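Local coordinates for Exo-beta-1,3-glucanase (Streptomyces sp. SirexAA-E, PDB 4PEY), which hydrolyses laminarin and laminarioligosaccharides as a family 55 exo-beta-1,3-glucanase, releasing glucose and laminaribiose, at residues Tyr461-Pro464 / Ala468-Asn471. The protein carries 1 engineered substitution. Numbering follows the deposited sequence.
Sequences YDAP and AIQN. With BGC (beta-D-glucopyranose), chain B; BGC (beta-D-glucopyranose), chain C.
P464 and A468 meet through carbon alone: CD of the P464 ring lies 3.6 Å from CB of A468, and the ring's CG is only slightly farther from that methyl. Beside this pair, CB of A463 touches CG2 of I469 at 3.9 Å. With CG2 anti to its carbonyl carbon and CG1 between backbone N and C (chi1 58°), I469 presents its branch methyl to the alanine. The two contacts lie where the loop folds back on itself, the CA atoms of A463 and A468 being 6.3 Å apart; between them, D465 accepts a hydrogen bond from the backbone N of A468.

At the far end of 461-464, Y461 reaches the bound laminaritriose. The OH of Y461 sits 3.0 Å from O4 of the chain B glucose. The same Y461 OH is 3.2 Å from O3 of that glucose, the oxygen that links it to the chain C glucose, whose O6 lies at the edge of the tyrosine ring. That ring packs edge-to-face with H437 and Y499, which probably limits its rotation. Replacing Y461 by an alanine removes ring and hydroxyl together, which would probably leave O4 and the bridging O3 without this neighbour and open a gap beside H437 and Y499. Next door, D462 makes a salt bridge through OD2 to R403, another substrate-binding residue, so the segment is tied to the pocket twice.

The whole loop follows strand 450-458, where the engineered A458 replaces the inferred proton donor, and runs into the small antiparallel hairpin of strands 470-471 and 474-475, at the periphery of the second beta-helix domain.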
ATOM      1  N   TYR A 461      -8.756 -18.043   2.122  1.00 12.95           N
ATOM      2  CA  TYR A 461      -8.660 -19.324   1.413  1.00 11.64           C
ATOM      3  C   TYR A 461      -9.067 -20.498   2.298  1.00 15.13           C
ATOM      4  O   TYR A 461      -9.402 -21.584   1.796  1.00 15.36           O
ATOM      5  CB  TYR A 461      -7.237 -19.592   0.912  1.00 13.40           C
ATOM      6  CG  TYR A 461      -6.647 -18.566  -0.020  1.00 16.21           C
ATOM      7  CD1 TYR A 461      -7.443 -17.620  -0.660  1.00 17.30           C
ATOM      8  CD2 TYR A 461      -5.280 -18.553  -0.269  1.00 17.91           C
ATOM      9  CE1 TYR A 461      -6.883 -16.680  -1.524  1.00 18.40           C
ATOM     10  CE2 TYR A 461      -4.715 -17.627  -1.125  1.00 17.96           C
ATOM     11  CZ  TYR A 461      -5.519 -16.695  -1.748  1.00 19.13           C
ATOM     12  OH  TYR A 461      -4.953 -15.776  -2.597  1.00 20.40           O
ATOM     13  N   ASP A 462      -9.005 -20.291   3.610  1.00 15.20           N
ATOM     14  CA  ASP A 462      -8.988 -21.414   4.539  1.00 14.46           C
ATOM     15  C   ASP A 462     -10.274 -21.585   5.350  1.00 14.78           C
ATOM     16  O   ASP A 462     -10.292 -22.298   6.357  1.00 15.55           O
ATOM     17  CB  ASP A 462      -7.764 -21.308   5.473  1.00 15.78           C
ATOM     18  CG  ASP A 462      -7.617 -19.944   6.147  1.00 16.77           C
ATOM     19  OD1 ASP A 462      -8.383 -19.004   5.850  1.00 15.60           O
ATOM     20  OD2 ASP A 462      -6.689 -19.815   6.974  1.00 18.51           O
ATOM     21  N   ALA A 463     -11.355 -20.969   4.887  1.00 14.58           N
ATOM     22  CA  ALA A 463     -12.669 -21.233   5.463  1.00 14.66           C
ATOM     23  C   ALA A 463     -12.941 -22.732   5.368  1.00 16.03           C
ATOM     24  O   ALA A 463     -12.861 -23.306   4.285  1.00 15.85           O
ATOM     25  CB  ALA A 463     -13.744 -20.440   4.739  1.00 15.67           C
ATOM     26  N   PRO A 464     -13.245 -23.378   6.504  1.00 16.52           N
ATOM     27  CA  PRO A 464     -13.346 -24.844   6.468  1.00 17.70           C
ATOM     28  C   PRO A 464     -14.628 -25.359   5.816  1.00 17.98           C
ATOM     29  O   PRO A 464     -14.639 -26.469   5.267  1.00 17.15           O
ATOM     30  CB  PRO A 464     -13.292 -25.237   7.952  1.00 19.59           C
ATOM     31  CG  PRO A 464     -13.725 -24.029   8.697  1.00 20.34           C
ATOM     32  CD  PRO A 464     -13.251 -22.848   7.880  1.00 17.91           C
ATOM     33  N   ALA A 468     -18.931 -21.730   8.344  1.00 17.40           N
ATOM     34  CA  ALA A 468     -17.890 -20.919   8.971  1.00 17.28           C
ATOM     35  C   ALA A 468     -17.942 -19.463   8.527  1.00 18.30           C
ATOM     36  O   ALA A 468     -17.413 -18.589   9.210  1.00 19.21           O
ATOM     37  CB  ALA A 468     -16.517 -21.506   8.674  1.00 19.17           C
ATOM     38  N   ILE A 469     -18.564 -19.201   7.380  1.00 17.20           N
ATOM     39  CA  ILE A 469     -18.659 -17.827   6.898  1.00 17.98           C
ATOM     40  C   ILE A 469     -20.114 -17.387   6.723  1.00 16.95           C
ATOM     41  O   ILE A 469     -20.397 -16.422   6.021  1.00 16.95           O
ATOM     42  CB  ILE A 469     -17.882 -17.627   5.566  1.00 17.48           C
ATOM     43  CG1 ILE A 469     -18.394 -18.562   4.458  1.00 17.16           C
ATOM     44  CG2 ILE A 469     -16.380 -17.793   5.805  1.00 17.29           C
ATOM     45  CD1 ILE A 469     -17.746 -18.314   3.097  1.00 17.52           C
ATOM     46  N   GLN A 470     -21.041 -18.084   7.373  1.00 17.10           N
ATOM     47  CA  GLN A 470     -22.442 -17.679   7.297  1.00 17.99           C
ATOM     48  C   GLN A 470     -22.620 -16.320   7.975  1.00 18.92           C
ATOM     49  O   GLN A 470     -22.111 -16.085   9.071  1.00 21.03           O
ATOM     50  CB  GLN A 470     -23.359 -18.725   7.931  1.00 19.45           C
ATOM     51  CG  GLN A 470     -24.847 -18.474   7.675  1.00 20.35           C
ATOM     52  CD  GLN A 470     -25.266 -18.734   6.225  1.00 23.12           C
ATOM     53  OE1 GLN A 470     -24.671 -19.559   5.522  1.00 24.52           O
ATOM     54  NE2 GLN A 470     -26.303 -18.034   5.778  1.00 22.96           N
ATOM     55  N   ASN A 471     -23.338 -15.433   7.294  1.00 18.34           N
ATOM     56  CA  ASN A 471     -23.487 -14.039   7.686  1.00 19.39           C
ATOM     57  C   ASN A 471     -24.971 -13.694   7.737  1.00 19.34           C
ATOM     58  O   ASN A 471     -25.502 -13.069   6.825  1.00 19.08           O
ATOM     59  CB  ASN A 471     -22.733 -13.153   6.685  1.00 17.99           C
ATOM     60  CG  ASN A 471     -22.945 -11.663   6.911  1.00 19.00           C
ATOM     61  OD1 ASN A 471     -23.318 -11.221   8.000  1.00 21.04           O
ATOM     62  ND2 ASN A 471     -22.701 -10.877   5.864  1.00 19.64           N
TER
HETATM   63  C2  BGC B   2      -3.318 -15.154  -7.242  1.00 14.67           C
HETATM   64  C3  BGC B   2      -2.836 -15.585  -5.863  1.00 15.44           C
HETATM   65  C4  BGC B   2      -3.521 -16.882  -5.461  1.00 17.08           C
HETATM   66  C5  BGC B   2      -3.307 -17.924  -6.545  1.00 17.39           C
HETATM   67  C6  BGC B   2      -3.988 -19.232  -6.162  1.00 22.19           C
HETATM   68  C1  BGC B   2      -3.226 -16.288  -8.256  1.00 14.53           C
HETATM   69  O2  BGC B   2      -2.504 -14.091  -7.689  1.00 15.22           O
HETATM   70  O3  BGC B   2      -3.207 -14.498  -4.987  0.51 17.62           O
HETATM   71  O4  BGC B   2      -3.005 -17.310  -4.215  1.00 19.33           O
HETATM   72  O5  BGC B   2      -3.865 -17.449  -7.757  1.00 16.42           O
HETATM   73  O6  BGC B   2      -3.722 -20.203  -7.153  1.00 23.81           O
HETATM   74  C2  BGC C   3      -2.776 -13.139  -3.077  0.51 14.11           C
HETATM   75  C3  BGC C   3      -1.786 -12.872  -1.947  0.51 15.30           C
HETATM   76  C4  BGC C   3      -1.110 -14.171  -1.541  0.51 16.26           C
HETATM   77  C5  BGC C   3      -0.448 -14.803  -2.754  0.51 17.33           C
HETATM   78  C6  BGC C   3       0.271 -16.089  -2.374  0.51 20.52           C
HETATM   79  C1  BGC C   3      -2.161 -13.988  -4.192  0.51 15.90           C
HETATM   80  O2  BGC C   3      -3.240 -11.899  -3.594  0.51 14.78           O
HETATM   81  O3  BGC C   3      -2.468 -12.338  -0.831  0.51 15.27           O
HETATM   82  O4  BGC C   3      -0.164 -13.941  -0.523  0.51 15.41           O
HETATM   83  O5  BGC C   3      -1.457 -15.108  -3.689  0.51 18.46           O
HETATM   84  O6  BGC C   3      -0.680 -17.082  -2.065  0.51 26.24           O